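Local coordinates for protein possible glutathione S-transferase (Rhodopseudomonas palustris, PDB 3M8N) that probably catalyses the conjugation of glutathione to electrophilic substrates, at residues Met97-His102 with Gln141-His146; His102-Asn107 with Ile163-Tyr168. One frame throughout, in Å; residues are numbered along the deposited sequence.

Contact 1: Met97-His102 with Gln141-His146; sequences MFFEQH and QVMENH
Phe99 spans the gap between the two helices, its ring ending against Val142 and the selenomethionine Met143. The closest carbon pair is Phe99 CZ to Val142 CB, 3.8 Å apart, and Val142 CG1 lies 3.9 Å from CE1 of the same ring. Phe99 and Val142 extend from opposite directions: CG of Phe99 is anti to its backbone N (chi1 170°), which carries the ring straight out from helix 87-117, and Val142 meets it with CB and CG1. On the other side of the ring tip, Phe99 CE2 meets Met143 CG at 3.9 Å, where the two side chains run obliquely to each other. Beyond CG the Met143 chain bends at chi3 (73°), and the side chain also packs on Val185 and Trp188 of helix 183-193. With CA atoms no closer than 9.9 Å, from Phe99 to Val142, the backbones stay well apart, and the distance is bridged by Phe99 from one helix and Val142 and Met143 from the other. This is plain apolar packing within the all-helical C-terminal domain of the glutathione S-transferase fold, joining its long helix 87-117 to helix 129-146. The Phe99 ring also makes an edge-to-face contact with Trp96, the residue three places earlier. Glu144, next to Met143, accepts hydrogen bonds from Val185 N at OE1 and Ala184 N at OE2, tying helix 129-146 to the start of helix 183-193.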
# COMPACT_ATOMS: atom_id res chain seq x y z
N MSE A 97 -5.89 -3.06 1.33
CA MSE A 97 -4.61 -3.24 0.65
C MSE A 97 -3.48 -2.33 1.12
O MSE A 97 -2.32 -2.74 1.10
CB MSE A 97 -4.79 -3.01 -0.84
CG MSE A 97 -5.86 -3.82 -1.38
SE MSE A 97 -6.12 -3.73 -3.33
CE MSE A 97 -4.65 -4.67 -3.70
N PHE A 98 -3.79 -1.09 1.48
CA PHE A 98 -2.80 -0.25 2.12
C PHE A 98 -2.41 -0.80 3.47
O PHE A 98 -1.25 -0.78 3.80
CB PHE A 98 -3.24 1.21 2.18
CG PHE A 98 -3.06 1.93 0.86
CD1 PHE A 98 -1.81 2.07 0.31
CD2 PHE A 98 -4.16 2.38 0.13
CE1 PHE A 98 -1.61 2.73 -0.93
CE2 PHE A 98 -3.98 2.98 -1.13
CZ PHE A 98 -2.68 3.17 -1.63
N PHE A 99 -3.38 -1.35 4.21
CA PHE A 99 -3.12 -2.04 5.46
C PHE A 99 -2.23 -3.19 5.23
O PHE A 99 -1.31 -3.34 5.97
CB PHE A 99 -4.41 -2.48 6.10
CG PHE A 99 -4.24 -3.43 7.29
CD1 PHE A 99 -4.12 -2.95 8.57
CD2 PHE A 99 -4.32 -4.81 7.11
CE1 PHE A 99 -4.02 -3.86 9.64
CE2 PHE A 99 -4.23 -5.67 8.18
CZ PHE A 99 -4.08 -5.20 9.41
N GLU A 100 -2.47 -4.00 4.22
CA GLU A 100 -1.56 -5.11 3.93
C GLU A 100 -0.17 -4.61 3.67
O GLU A 100 0.77 -5.19 4.12
CB GLU A 100 -2.06 -5.94 2.75
CG GLU A 100 -1.29 -7.22 2.42
CD GLU A 100 -0.10 -7.07 1.44
OE1 GLU A 100 0.20 -5.99 0.92
OE2 GLU A 100 0.62 -8.04 1.18
N GLN A 101 -0.02 -3.51 2.97
CA GLN A 101 1.31 -2.93 2.63
C GLN A 101 2.21 -2.49 3.82
O GLN A 101 3.38 -2.78 3.81
CB GLN A 101 1.16 -1.78 1.59
CG GLN A 101 2.23 -1.65 0.46
CD GLN A 101 2.74 -2.95 -0.06
OE1 GLN A 101 3.92 -3.23 0.05
NE2 GLN A 101 1.85 -3.81 -0.58
N HIS A 102 1.66 -1.82 4.83
CA HIS A 102 2.45 -1.44 6.02
C HIS A 102 2.40 -2.40 7.22
O HIS A 102 3.30 -2.37 8.00
CB HIS A 102 2.12 -0.02 6.49
CG HIS A 102 0.79 0.10 7.16
ND1 HIS A 102 0.62 -0.06 8.51
CD2 HIS A 102 -0.43 0.40 6.66
CE1 HIS A 102 -0.65 0.09 8.81
NE2 HIS A 102 -1.32 0.35 7.71
N GLN A 141 -4.78 -9.75 14.30
CA GLN A 141 -5.84 -9.44 15.24
C GLN A 141 -6.78 -8.42 14.72
O GLN A 141 -7.97 -8.51 14.97
CB GLN A 141 -5.25 -8.93 16.57
CG GLN A 141 -6.17 -9.08 17.74
CD GLN A 141 -6.44 -10.54 18.00
OE1 GLN A 141 -5.49 -11.32 18.22
NE2 GLN A 141 -7.74 -10.95 17.93
N VAL A 142 -6.24 -7.42 14.02
CA VAL A 142 -7.07 -6.46 13.33
C VAL A 142 -7.92 -7.25 12.33
O VAL A 142 -9.09 -6.98 12.15
CB VAL A 142 -6.24 -5.34 12.59
CG1 VAL A 142 -7.17 -4.43 11.80
CG2 VAL A 142 -5.46 -4.51 13.57
N MSE A 143 -7.32 -8.24 11.69
CA MSE A 143 -8.04 -9.04 10.72
C MSE A 143 -9.11 -9.95 11.35
O MSE A 143 -10.25 -10.01 10.86
CB MSE A 143 -7.06 -9.84 9.88
CG MSE A 143 -6.20 -8.99 8.92
SE MSE A 143 -4.80 -10.05 8.27
CE MSE A 143 -5.60 -11.23 7.06
N GLU A 144 -8.74 -10.63 12.43
CA GLU A 144 -9.67 -11.42 13.23
C GLU A 144 -10.84 -10.59 13.66
O GLU A 144 -11.98 -10.96 13.46
CB GLU A 144 -8.97 -11.92 14.48
CG GLU A 144 -9.78 -12.89 15.26
CD GLU A 144 -9.91 -14.19 14.54
OE1 GLU A 144 -9.23 -14.38 13.54
OE2 GLU A 144 -10.68 -15.06 14.97
N ASN A 145 -10.56 -9.46 14.28
CA ASN A 145 -11.65 -8.67 14.80
C ASN A 145 -12.68 -8.26 13.73
O ASN A 145 -13.90 -8.19 14.00
CB ASN A 145 -11.12 -7.55 15.72
CG ASN A 145 -11.91 -6.23 15.62
OD1 ASN A 145 -11.73 -5.43 14.64
ND2 ASN A 145 -12.73 -5.93 16.65
N HIS A 146 -12.19 -8.04 12.51
CA HIS A 146 -13.01 -7.58 11.39
C HIS A 146 -13.82 -8.71 10.80
O HIS A 146 -14.96 -8.54 10.42
CB HIS A 146 -12.11 -6.96 10.31
CG HIS A 146 -12.87 -6.35 9.20
ND1 HIS A 146 -12.96 -6.93 7.95
CD2 HIS A 146 -13.64 -5.24 9.16
CE1 HIS A 146 -13.75 -6.20 7.19
NE2 HIS A 146 -14.18 -5.18 7.90

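Contact 2: His102-Asn107 with Ile163-Tyr168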
# COMPACT_ATOMS: atom_id res chain seq x y z
N HIS A 102 1.66 -1.82 4.83
CA HIS A 102 2.45 -1.44 6.02
C HIS A 102 2.40 -2.40 7.22
O HIS A 102 3.30 -2.37 8.00
CB HIS A 102 2.12 -0.02 6.49
CG HIS A 102 0.79 0.10 7.16
ND1 HIS A 102 0.62 -0.06 8.51
CD2 HIS A 102 -0.43 0.40 6.66
CE1 HIS A 102 -0.65 0.09 8.81
NE2 HIS A 102 -1.32 0.35 7.71
N ALA A 103 1.39 -3.25 7.32
CA ALA A 103 1.23 -4.20 8.43
C ALA A 103 1.56 -5.66 8.16
O ALA A 103 2.11 -6.28 9.01
CB ALA A 103 -0.13 -4.07 9.08
N LEU A 104 1.27 -6.21 6.99
CA LEU A 104 1.62 -7.63 6.66
C LEU A 104 2.94 -7.88 5.96
O LEU A 104 3.72 -8.74 6.41
CB LEU A 104 0.54 -8.34 5.81
CG LEU A 104 -0.37 -9.31 6.51
CD1 LEU A 104 -1.11 -8.59 7.62
CD2 LEU A 104 -1.33 -9.81 5.54
N GLU A 105 3.15 -7.18 4.84
CA GLU A 105 4.37 -7.25 4.09
C GLU A 105 5.59 -7.10 4.97
O GLU A 105 6.41 -7.97 4.98
CB GLU A 105 4.37 -6.17 3.02
CG GLU A 105 5.78 -5.83 2.40
CD GLU A 105 5.98 -6.45 1.03
OE1 GLU A 105 4.98 -6.59 0.32
OE2 GLU A 105 7.12 -6.80 0.64
N PRO A 106 5.70 -6.00 5.74
CA PRO A 106 6.90 -5.78 6.53
C PRO A 106 7.16 -6.75 7.70
O PRO A 106 8.25 -6.77 8.25
CB PRO A 106 6.71 -4.38 7.08
CG PRO A 106 5.62 -3.82 6.26
CD PRO A 106 4.74 -4.92 5.99
N ASN A 107 6.18 -7.54 8.07
CA ASN A 107 6.28 -8.37 9.21
C ASN A 107 6.09 -9.81 8.86
O ASN A 107 7.00 -10.62 9.02
CB ASN A 107 5.24 -7.92 10.22
CG ASN A 107 5.50 -6.53 10.72
OD1 ASN A 107 4.65 -5.66 10.61
ND2 ASN A 107 6.67 -6.32 11.27
N ILE A 163 -7.56 -11.06 -1.88
CA ILE A 163 -6.43 -11.62 -2.60
C ILE A 163 -5.14 -11.02 -2.11
O ILE A 163 -4.17 -11.73 -1.96
CB ILE A 163 -6.57 -11.38 -4.14
CG1 ILE A 163 -7.85 -12.04 -4.65
CG2 ILE A 163 -5.35 -11.84 -4.92
CD1 ILE A 163 -8.21 -11.54 -5.94
N ALA A 164 -5.09 -9.71 -1.91
CA ALA A 164 -3.87 -9.10 -1.40
C ALA A 164 -3.48 -9.60 -0.01
O ALA A 164 -2.36 -10.00 0.22
CB ALA A 164 -4.00 -7.60 -1.40
N LEU A 165 -4.44 -9.64 0.90
CA LEU A 165 -4.22 -10.15 2.25
C LEU A 165 -3.93 -11.65 2.26
O LEU A 165 -3.10 -12.12 3.03
CB LEU A 165 -5.44 -9.84 3.12
CG LEU A 165 -5.55 -8.35 3.41
CD1 LEU A 165 -6.91 -7.93 3.91
CD2 LEU A 165 -4.51 -7.97 4.38
N TYR A 166 -4.53 -12.37 1.34
CA TYR A 166 -4.26 -13.76 1.28
C TYR A 166 -2.82 -14.12 1.03
O TYR A 166 -2.37 -15.11 1.52
CB TYR A 166 -5.22 -14.47 0.28
CG TYR A 166 -5.10 -15.96 0.35
CD1 TYR A 166 -5.89 -16.72 1.22
CD2 TYR A 166 -4.15 -16.61 -0.43
CE1 TYR A 166 -5.73 -18.15 1.27
CE2 TYR A 166 -3.99 -17.97 -0.38
CZ TYR A 166 -4.78 -18.73 0.48
OH TYR A 166 -4.51 -20.07 0.46
N GLY A 167 -2.11 -13.36 0.22
CA GLY A 167 -0.73 -13.61 -0.16
C GLY A 167 0.25 -14.04 0.93
O GLY A 167 0.87 -15.10 0.81
N TYR A 168 0.41 -13.21 1.96
CA TYR A 168 1.22 -13.56 3.11
C TYR A 168 0.40 -14.26 4.19
O TYR A 168 0.88 -15.17 4.78
CB TYR A 168 2.01 -12.35 3.65
CG TYR A 168 3.01 -11.90 2.67
CD1 TYR A 168 3.99 -12.77 2.23
CD2 TYR A 168 2.95 -10.65 2.12
CE1 TYR A 168 4.92 -12.39 1.27
CE2 TYR A 168 3.89 -10.25 1.13
CZ TYR A 168 4.87 -11.12 0.72
OH TYR A 168 5.80 -10.77 -0.24
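Leu104 and Leu165 cross at about a right angle, meeting through one methyl of each, CD2 to CD2 at 3.9 Å. The same Leu104 methyl sits 3.8 Å from the backbone O of Leu165, so it packs against the surface of helix 160-169 as well as against a side chain. Leu165 leaves its backbone obliquely to the other helix, yet chi1 of -70° and an extended chi2 bring its methyl end back toward Leu104. Next to Leu104, Glu105 obliquely meets Tyr168, about a turn beyond Leu165, and the carboxylate plane stands 83° from that of the phenol ring. Glu105 OE1 approaches the ring at its edge, 3.9 Å from Tyr168 CE2. The chain of Glu105 bends at chi2 (103°) to bring the carboxylate there. Here helix 87-117 is widened into a pi-type turn and kinked at Pro106 and Asn107; its CA atoms come within 6.9 Å of the partner helix, from Leu104 to Tyr168. No hydrogen bond links the two segments. The leucine methyls form the apolar contact, whereas the partly positive C-H rim of Tyr168 would probably suit the carboxylate. Asn14 ND2 donates a hydrogen bond to Glu105 OE1, and Tyr168 OH makes a weak one with Asn14 N, coupling this helix pair to the thioredoxin-like N-terminal domain.

Overall arrangement
Contacts 1 and 2 lie on successive turns of helix 87-117 and share His102, with centres 8 Å apart. From this one helix, contact 1 reaches helix 129-146 and contact 2 reaches helix 160-169, the next helix in the chain. Glu100 connects them: its CB lies 3.6 Å from Leu165 CD2, and its O is 3.2 Å from Glu105 N, a probable hydrogen bond within the widened part of the helix. The Glu100 carboxylate forms a salt bridge with Lys17 of helix 13-24, which also carries Asn14, the partner of contact 2. His102 NE2 is hydrogen-bonded to Glu68 of the second subunit, placing the shared turn beside the dimer interface.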